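Local coordinates for protein endoglucanase EG-II (Hypocrea jecorina, PDB 3QR3) that probably hydrolyses internal beta-1,4-glucosidic bonds of cellulose, as an endoglucanase of glycosyl hydrolase family 5, at residues P30-F35 with Y86-Q91; Q49-E54 with T58-P63. One frame throughout, in Å; residues are numbered along the deposited sequence.

Contact 1. Residues P30-F35 with Y86-Q91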
ATOM      1  N   PRO A  30      -0.868  -6.053 -15.523  1.00 21.03           N
ATOM      2  CA  PRO A  30      -1.552  -6.523 -14.312  1.00 15.35           C
ATOM      3  C   PRO A  30      -1.233  -7.977 -13.999  1.00 21.12           C
ATOM      4  O   PRO A  30      -1.066  -8.782 -14.920  1.00 23.08           O
ATOM      5  CB  PRO A  30      -3.039  -6.340 -14.653  1.00 20.35           C
ATOM      6  CG  PRO A  30      -3.051  -5.302 -15.790  1.00 18.79           C
ATOM      7  CD  PRO A  30      -1.818  -5.660 -16.577  1.00 16.20           C
ATOM      8  N   PRO A  31      -1.124  -8.308 -12.700  1.00 15.94           N
ATOM      9  CA  PRO A  31      -0.840  -9.674 -12.245  1.00 13.84           C
ATOM     10  C   PRO A  31      -2.104 -10.546 -12.203  1.00 16.16           C
ATOM     11  O   PRO A  31      -2.413 -11.151 -11.176  1.00 17.29           O
ATOM     12  CB  PRO A  31      -0.295  -9.457 -10.824  1.00 16.08           C
ATOM     13  CG  PRO A  31      -0.980  -8.204 -10.347  1.00 15.40           C
ATOM     14  CD  PRO A  31      -1.281  -7.361 -11.578  1.00 16.65           C
ATOM     15  N   LEU A  32      -2.832 -10.579 -13.312  1.00 17.78           N
ATOM     16  CA  LEU A  32      -3.940 -11.508 -13.495  1.00 19.90           C
ATOM     17  C   LEU A  32      -3.567 -12.404 -14.669  1.00 21.15           C
ATOM     18  O   LEU A  32      -3.375 -11.917 -15.794  1.00 20.21           O
ATOM     19  CB  LEU A  32      -5.236 -10.770 -13.813  1.00 16.69           C
ATOM     20  CG  LEU A  32      -5.903 -10.044 -12.655  1.00 21.44           C
ATOM     21  CD1 LEU A  32      -7.018  -9.150 -13.170  1.00 26.06           C
ATOM     22  CD2 LEU A  32      -6.439 -11.053 -11.631  1.00 24.25           C
ATOM     23  N   LYS A  33      -3.457 -13.698 -14.404  1.00 19.48           N
ATOM     24  CA  LYS A  33      -2.904 -14.630 -15.381  1.00 22.92           C
ATOM     25  C   LYS A  33      -3.565 -14.514 -16.753  1.00 24.60           C
ATOM     26  O   LYS A  33      -2.875 -14.458 -17.772  1.00 18.32           O
ATOM     27  CB  LYS A  33      -2.979 -16.067 -14.870  1.00 21.09           C
ATOM     28  CG  LYS A  33      -2.204 -17.056 -15.734  1.00 23.70           C
ATOM     29  CD  LYS A  33      -2.118 -18.422 -15.078  1.00 22.96           C
ATOM     30  CE  LYS A  33      -1.319 -19.404 -15.934  1.00 29.83           C
ATOM     31  NZ  LYS A  33      -1.238 -20.740 -15.273  1.00 39.01           N
ATOM     32  N   ASN A  34      -4.894 -14.469 -16.779  1.00 22.16           N
ATOM     33  CA  ASN A  34      -5.613 -14.426 -18.051  1.00 26.83           C
ATOM     34  C   ASN A  34      -6.185 -13.043 -18.349  1.00 24.75           C
ATOM     35  O   ASN A  34      -7.306 -12.921 -18.837  1.00 27.73           O
ATOM     36  CB  ASN A  34      -6.721 -15.488 -18.102  1.00 30.60           C
ATOM     37  CG  ASN A  34      -7.086 -15.887 -19.536  1.00 37.24           C
ATOM     38  OD1 ASN A  34      -6.225 -15.953 -20.410  1.00 39.57           O
ATOM     39  ND2 ASN A  34      -8.369 -16.154 -19.776  1.00 37.59           N
ATOM     40  N   PHE A  35      -5.400 -12.010 -18.064  1.00 21.08           N
ATOM     41  CA  PHE A  35      -5.808 -10.617 -18.292  1.00 23.69           C
ATOM     42  C   PHE A  35      -6.187 -10.308 -19.751  1.00 26.91           C
ATOM     43  O   PHE A  35      -7.055  -9.469 -20.006  1.00 22.42           O
ATOM     44  CB  PHE A  35      -4.691  -9.663 -17.859  1.00 17.60           C
ATOM     45  CG  PHE A  35      -5.043  -8.201 -18.003  1.00 23.22           C
ATOM     46  CD1 PHE A  35      -5.855  -7.579 -17.077  1.00 23.20           C
ATOM     47  CD2 PHE A  35      -4.549  -7.453 -19.067  1.00 25.43           C
ATOM     48  CE1 PHE A  35      -6.180  -6.235 -17.201  1.00 23.93           C
ATOM     49  CE2 PHE A  35      -4.867  -6.109 -19.203  1.00 23.95           C
ATOM     50  CZ  PHE A  35      -5.683  -5.502 -18.265  1.00 26.89           C
ATOM     51  N   TYR A  86      -9.626  -4.964 -12.423  1.00 18.70           N
ATOM     52  CA  TYR A  86      -9.033  -4.734 -11.106  1.00 19.33           C
ATOM     53  C   TYR A  86      -9.794  -5.468 -10.009  1.00 17.62           C
ATOM     54  O   TYR A  86      -9.197  -6.029  -9.089  1.00 16.01           O
ATOM     55  CB  TYR A  86      -8.957  -3.237 -10.804  1.00 16.02           C
ATOM     56  CG  TYR A  86      -8.281  -2.913  -9.498  1.00 16.79           C
ATOM     57  CD1 TYR A  86      -6.918  -3.110  -9.333  1.00 15.69           C
ATOM     58  CD2 TYR A  86      -9.009  -2.404  -8.427  1.00 13.93           C
ATOM     59  CE1 TYR A  86      -6.289  -2.803  -8.136  1.00 17.26           C
ATOM     60  CE2 TYR A  86      -8.400  -2.093  -7.229  1.00 14.51           C
ATOM     61  CZ  TYR A  86      -7.043  -2.289  -7.087  1.00 15.13           C
ATOM     62  OH  TYR A  86      -6.438  -1.990  -5.894  1.00 15.57           O
ATOM     63  N   ASP A  87     -11.116  -5.499 -10.119  1.00 18.07           N
ATOM     64  CA  ASP A  87     -11.917  -6.183  -9.101  1.00 17.07           C
ATOM     65  C   ASP A  87     -11.629  -7.681  -9.037  1.00 19.73           C
ATOM     66  O   ASP A  87     -11.792  -8.305  -7.985  1.00 18.83           O
ATOM     67  CB  ASP A  87     -13.417  -5.946  -9.290  1.00 18.09           C
ATOM     68  CG  ASP A  87     -14.239  -6.488  -8.118  1.00 29.18           C
ATOM     69  OD1 ASP A  87     -13.905  -6.160  -6.964  1.00 22.50           O
ATOM     70  OD2 ASP A  87     -15.197  -7.255  -8.344  1.00 30.76           O
ATOM     71  N   GLN A  88     -11.196  -8.271 -10.150  1.00 17.58           N
ATOM     72  CA  GLN A  88     -10.858  -9.690 -10.127  1.00 20.84           C
ATOM     73  C   GLN A  88      -9.702  -9.932  -9.169  1.00 15.94           C
ATOM     74  O   GLN A  88      -9.674 -10.931  -8.456  1.00 19.37           O
ATOM     75  CB  GLN A  88     -10.491 -10.224 -11.524  1.00 17.48           C
ATOM     76  CG  GLN A  88     -11.649 -10.320 -12.492  1.00 23.73           C
ATOM     77  CD  GLN A  88     -11.191 -10.707 -13.896  1.00 32.33           C
ATOM     78  OE1 GLN A  88     -10.187 -11.396 -14.066  1.00 35.51           O
ATOM     79  NE2 GLN A  88     -11.929 -10.265 -14.898  1.00 32.21           N
ATOM     80  N   LEU A  89      -8.739  -9.022  -9.164  1.00 15.57           N
ATOM     81  CA  LEU A  89      -7.590  -9.163  -8.275  1.00 16.14           C
ATOM     82  C   LEU A  89      -8.029  -8.915  -6.817  1.00 15.43           C
ATOM     83  O   LEU A  89      -7.634  -9.636  -5.897  1.00 15.33           O
ATOM     84  CB  LEU A  89      -6.475  -8.200  -8.694  1.00 15.74           C
ATOM     85  CG  LEU A  89      -5.162  -8.294  -7.915  1.00 18.73           C
ATOM     86  CD1 LEU A  89      -4.551  -9.681  -8.079  1.00 16.09           C
ATOM     87  CD2 LEU A  89      -4.200  -7.207  -8.381  1.00 15.27           C
ATOM     88  N   VAL A  90      -8.873  -7.914  -6.626  1.00 17.42           N
ATOM     89  CA  VAL A  90      -9.433  -7.620  -5.303  1.00 22.42           C
ATOM     90  C   VAL A  90     -10.205  -8.804  -4.707  1.00 20.64           C
ATOM     91  O   VAL A  90      -9.976  -9.183  -3.561  1.00 19.51           O
ATOM     92  CB  VAL A  90     -10.363  -6.382  -5.345  1.00 20.26           C
ATOM     93  CG1 VAL A  90     -10.986  -6.121  -3.969  1.00 18.32           C
ATOM     94  CG2 VAL A  90      -9.595  -5.160  -5.819  1.00 16.36           C
ATOM     95  N   GLN A  91     -11.117  -9.386  -5.484  1.00 18.01           N
ATOM     96  CA  GLN A  91     -11.880 -10.536  -5.011  1.00 17.22           C
ATOM     97  C   GLN A  91     -10.997 -11.760  -4.772  1.00 18.97           C
ATOM     98  O   GLN A  91     -11.250 -12.537  -3.860  1.00 22.87           O
ATOM     99  CB  GLN A  91     -13.037 -10.868  -5.959  1.00 23.06           C
ATOM    100  CG  GLN A  91     -14.053  -9.738  -6.117  1.00 20.88           C
ATOM    101  CD  GLN A  91     -14.550  -9.198  -4.776  1.00 27.75           C
ATOM    102  OE1 GLN A  91     -14.758  -9.950  -3.826  1.00 24.17           O
ATOM    103  NE2 GLN A  91     -14.731  -7.883  -4.698  1.00 23.49           N
TER
HETATM  104  O   HOH W   1      -9.090 -11.231 -16.989  1.00 34.76           O
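Leu32 sets CG opposite its own carbonyl carbon (chi1 -74°), while Leu89 turns CG opposite its backbone N (chi1 -176°), and with these torsions the forked ends of both leucines fill the seam between loop 30-35 and helix segment 86-91. The fork of Leu32 divides between two successive residues of the helix. Leu32 CD2 rests against the backbone, 3.9 Å from Leu89 N, and reaches Leu89 CB at 4.1 Å. Leu32 CD1 lies over the side chain of Gln88, 4.0 Å from Gln88 CB. Leu89 in turn carries its CD2 to the ring of Pro31 in the loop, meeting Pro31 CG at 3.9 Å, the two side chains crossing at about a right angle. The loop follows strand 5-11 of a (beta/alpha)8 barrel and leads into helix 44-55, so this seam lays a beta-alpha connection against helix 80-95, the next main helix around the barrel wall. From helix 44-55, Ile45 adds an apolar contact to Leu32 and Met48 one to Leu89. Two consecutive turns shape the loop: an inverse gamma turn centred on Pro31 and a type I beta turn from Leu32 to Phe35, the latter closed by Phe35 N to Leu32 O at 3.0 Å. An alanine at Leu32 would take away the fork that reaches Leu89 and Gln88 and is likely to open a gap beside Leu89 N and Gln88 CB. At the solvent-facing margin no direct hydrogen bond joins the segments; instead, one water donates to Asn34 O and to Gln88 OE1, 3.1 Å from each.

Contact 2. Residues Q49-E54 with T58-P63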
ATOM      1  N   GLN A  49      -2.409 -17.001  -3.102  1.00 21.39           N
ATOM      2  CA  GLN A  49      -2.853 -18.253  -2.494  1.00 20.62           C
ATOM      3  C   GLN A  49      -1.682 -18.953  -1.797  1.00 20.23           C
ATOM      4  O   GLN A  49      -1.817 -19.452  -0.681  1.00 21.61           O
ATOM      5  CB  GLN A  49      -3.496 -19.166  -3.539  1.00 23.34           C
ATOM      6  CG  GLN A  49      -4.052 -20.460  -2.971  1.00 28.13           C
ATOM      7  CD  GLN A  49      -4.520 -21.417  -4.051  1.00 39.18           C
ATOM      8  OE1 GLN A  49      -5.494 -22.145  -3.868  1.00 45.69           O
ATOM      9  NE2 GLN A  49      -3.821 -21.421  -5.185  1.00 47.98           N
ATOM     10  N   HIS A  50      -0.532 -18.975  -2.460  1.00 18.91           N
ATOM     11  CA  HIS A  50       0.698 -19.476  -1.856  1.00 23.01           C
ATOM     12  C   HIS A  50       1.073 -18.695  -0.590  1.00 18.50           C
ATOM     13  O   HIS A  50       1.383 -19.283   0.445  1.00 21.34           O
ATOM     14  CB  HIS A  50       1.842 -19.418  -2.872  1.00 18.64           C
ATOM     15  CG  HIS A  50       3.199 -19.292  -2.256  1.00 19.95           C
ATOM     16  ND1 HIS A  50       3.810 -20.327  -1.576  1.00 23.88           N
ATOM     17  CD2 HIS A  50       4.070 -18.255  -2.224  1.00 21.02           C
ATOM     18  CE1 HIS A  50       4.997 -19.933  -1.151  1.00 22.47           C
ATOM     19  NE2 HIS A  50       5.178 -18.678  -1.528  1.00 25.70           N
ATOM     20  N   PHE A  51       1.065 -17.371  -0.683  1.00 19.77           N
ATOM     21  CA  PHE A  51       1.417 -16.526   0.452  1.00 18.24           C
ATOM     22  C   PHE A  51       0.519 -16.792   1.655  1.00 18.25           C
ATOM     23  O   PHE A  51       0.989 -16.825   2.790  1.00 19.31           O
ATOM     24  CB  PHE A  51       1.359 -15.045   0.061  1.00 19.57           C
ATOM     25  CG  PHE A  51       2.546 -14.585  -0.740  1.00 20.39           C
ATOM     26  CD1 PHE A  51       3.832 -14.894  -0.327  1.00 19.36           C
ATOM     27  CD2 PHE A  51       2.377 -13.832  -1.894  1.00 20.70           C
ATOM     28  CE1 PHE A  51       4.931 -14.464  -1.053  1.00 20.41           C
ATOM     29  CE2 PHE A  51       3.469 -13.395  -2.622  1.00 17.03           C
ATOM     30  CZ  PHE A  51       4.746 -13.715  -2.205  1.00 19.50           C
ATOM     31  N   VAL A  52      -0.772 -16.992   1.404  1.00 17.43           N
ATOM     32  CA  VAL A  52      -1.724 -17.210   2.486  1.00 19.49           C
ATOM     33  C   VAL A  52      -1.582 -18.623   3.051  1.00 25.80           C
ATOM     34  O   VAL A  52      -1.541 -18.814   4.268  1.00 24.43           O
ATOM     35  CB  VAL A  52      -3.188 -16.974   2.031  1.00 21.61           C
ATOM     36  CG1 VAL A  52      -4.180 -17.440   3.112  1.00 25.83           C
ATOM     37  CG2 VAL A  52      -3.416 -15.501   1.696  1.00 20.09           C
ATOM     38  N   ASN A  53      -1.493 -19.610   2.167  1.00 22.65           N
ATOM     39  CA  ASN A  53      -1.498 -21.012   2.586  1.00 22.74           C
ATOM     40  C   ASN A  53      -0.182 -21.485   3.185  1.00 28.90           C
ATOM     41  O   ASN A  53      -0.175 -22.259   4.142  1.00 24.65           O
ATOM     42  CB  ASN A  53      -1.883 -21.922   1.419  1.00 20.67           C
ATOM     43  CG  ASN A  53      -3.339 -21.817   1.073  1.00 24.92           C
ATOM     44  OD1 ASN A  53      -4.117 -21.243   1.827  1.00 28.11           O
ATOM     45  ND2 ASN A  53      -3.724 -22.374  -0.070  1.00 30.86           N
ATOM     46  N   GLU A  54       0.926 -21.012   2.624  1.00 21.04           N
ATOM     47  CA  GLU A  54       2.243 -21.487   3.021  1.00 20.73           C
ATOM     48  C   GLU A  54       3.001 -20.500   3.924  1.00 29.16           C
ATOM     49  O   GLU A  54       3.799 -20.909   4.768  1.00 25.18           O
ATOM     50  CB  GLU A  54       3.058 -21.796   1.769  1.00 27.86           C
ATOM     51  CG  GLU A  54       4.406 -22.433   2.026  1.00 50.30           C
ATOM     52  CD  GLU A  54       4.997 -23.027   0.760  1.00 65.66           C
ATOM     53  OE1 GLU A  54       4.265 -23.770   0.066  1.00 64.74           O
ATOM     54  OE2 GLU A  54       6.182 -22.751   0.458  1.00 65.09           O
ATOM     55  N   THR A  58      -1.704 -12.399   5.711  1.00 16.66           N
ATOM     56  CA  THR A  58      -3.102 -12.036   5.938  1.00 22.97           C
ATOM     57  C   THR A  58      -3.510 -10.717   5.282  1.00 20.63           C
ATOM     58  O   THR A  58      -4.660 -10.278   5.397  1.00 19.97           O
ATOM     59  CB  THR A  58      -3.371 -11.930   7.434  1.00 17.63           C
ATOM     60  OG1 THR A  58      -2.309 -11.177   8.036  1.00 21.42           O
ATOM     61  CG2 THR A  58      -3.401 -13.322   8.062  1.00 22.24           C
ATOM     62  N   ILE A  59      -2.579 -10.077   4.590  1.00 18.67           N
ATOM     63  CA  ILE A  59      -2.916  -8.847   3.885  1.00 17.85           C
ATOM     64  C   ILE A  59      -2.158  -8.738   2.561  1.00 18.39           C
ATOM     65  O   ILE A  59      -1.034  -9.218   2.438  1.00 19.69           O
ATOM     66  CB  ILE A  59      -2.650  -7.616   4.777  1.00 15.42           C
ATOM     67  CG1 ILE A  59      -3.311  -6.359   4.194  1.00 17.70           C
ATOM     68  CG2 ILE A  59      -1.146  -7.425   4.995  1.00 14.82           C
ATOM     69  CD1 ILE A  59      -3.576  -5.273   5.217  1.00 19.79           C
ATOM     70  N   PHE A  60      -2.798  -8.143   1.562  1.00 14.58           N
ATOM     71  CA  PHE A  60      -2.115  -7.793   0.314  1.00 16.86           C
ATOM     72  C   PHE A  60      -2.473  -6.380  -0.082  1.00 16.72           C
ATOM     73  O   PHE A  60      -3.567  -5.906   0.200  1.00 17.77           O
ATOM     74  CB  PHE A  60      -2.454  -8.787  -0.801  1.00 17.53           C
ATOM     75  CG  PHE A  60      -2.083 -10.189  -0.443  1.00 14.73           C
ATOM     76  CD1 PHE A  60      -0.764 -10.587  -0.473  1.00 16.05           C
ATOM     77  CD2 PHE A  60      -3.043 -11.079  -0.004  1.00 17.26           C
ATOM     78  CE1 PHE A  60      -0.394 -11.873  -0.098  1.00 17.21           C
ATOM     79  CE2 PHE A  60      -2.691 -12.369   0.363  1.00 18.73           C
ATOM     80  CZ  PHE A  60      -1.360 -12.763   0.318  1.00 22.30           C
ATOM     81  N   ARG A  61      -1.526  -5.704  -0.712  1.00 19.08           N
ATOM     82  CA  ARG A  61      -1.745  -4.362  -1.204  1.00 14.18           C
ATOM     83  C   ARG A  61      -1.734  -4.441  -2.720  1.00 15.64           C
ATOM     84  O   ARG A  61      -0.858  -5.090  -3.308  1.00 16.76           O
ATOM     85  CB  ARG A  61      -0.627  -3.455  -0.708  1.00 11.59           C
ATOM     86  CG  ARG A  61      -0.767  -1.986  -1.066  1.00 15.92           C
ATOM     87  CD  ARG A  61       0.104  -1.195  -0.112  1.00 18.32           C
ATOM     88  NE  ARG A  61       0.154   0.249  -0.337  1.00 18.07           N
ATOM     89  CZ  ARG A  61       1.049   0.859  -1.105  1.00 21.89           C
ATOM     90  NH1 ARG A  61       1.942   0.152  -1.801  1.00 16.66           N
ATOM     91  NH2 ARG A  61       1.031   2.180  -1.198  1.00 21.62           N
ATOM     92  N   LEU A  62      -2.710  -3.791  -3.348  1.00 14.37           N
ATOM     93  CA  LEU A  62      -2.910  -3.912  -4.793  1.00 17.45           C
ATOM     94  C   LEU A  62      -2.813  -2.547  -5.459  1.00 17.94           C
ATOM     95  O   LEU A  62      -3.831  -1.863  -5.661  1.00 14.24           O
ATOM     96  CB  LEU A  62      -4.273  -4.544  -5.085  1.00 19.89           C
ATOM     97  CG  LEU A  62      -4.636  -5.839  -4.339  1.00 26.99           C
ATOM     98  CD1 LEU A  62      -6.005  -6.358  -4.790  1.00 26.54           C
ATOM     99  CD2 LEU A  62      -3.581  -6.915  -4.547  1.00 19.87           C
ATOM    100  N   PRO A  63      -1.584  -2.138  -5.796  1.00 16.56           N
ATOM    101  CA  PRO A  63      -1.327  -0.830  -6.399  1.00 16.26           C
ATOM    102  C   PRO A  63      -1.993  -0.714  -7.748  1.00 18.59           C
ATOM    103  O   PRO A  63      -1.930  -1.656  -8.536  1.00 15.68           O
ATOM    104  CB  PRO A  63       0.194  -0.826  -6.593  1.00 21.30           C
ATOM    105  CG  PRO A  63       0.707  -1.836  -5.672  1.00 16.10           C
ATOM    106  CD  PRO A  63      -0.345  -2.901  -5.601  1.00 17.51           C
TER
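Strand 5-11, helix 44-55 and strand 59-64 form a beta-alpha-beta crossover, the repeating element of the TIM barrel, and here the helix closes onto the second of its strands. Phe60 makes nearly all of the strand's contribution. Its CG lies opposite the carbonyl carbon (chi1 -59°), and the far end of the ring is thereby thrust outward at the helix. It arrives edge-on: Phe51 CB sits near the ring plane, 3.6 Å from Phe60 CZ, and Val52 CG2 also meets the rim, 3.5 Å from Phe60 CE2. The ring tip is thus lodged between two successive helix residues. The Phe51 ring runs obliquely past it, with Phe51 CD2 3.8 Å from Phe60 CE1. Val8 of strand 5-11 touches both phenylalanines, and Cys93 of helix 80-95 also packs against Phe60. With no hydrogen bond between the segments, the seam depends on close apolar fit. Arg61, next along the strand, lies on the other side, where it forms a salt bridge with Glu260. Successive residues thus alternate between the helical layer, as Phe60 does, and the barrel interior, as Arg61 does, in the manner of strands in a (beta/alpha)8 barrel.

Overall arrangement
Contacts 1 and 2 lie in adjoining sectors of the barrel, their centres about 13 Å apart, and along the chain contact 2 is nested inside the loop that contact 1 closes. They touch through Leu62: Leu62 O is 2.6 Å from Tyr86 OH, a probable hydrogen bond, while Leu62 CD1 packs 3.8 Å from Leu89 CG. Phe60 packs on helix 44-55 and Leu62 on helix 80-95, so one strand serves both contacts. Its Arg61 bonds to Glu260 and Asn148, polar residues consistent with the active-site region of family 5 glycosidases. A bound magnesium ion lies about 8 Å from the side chain of Val52.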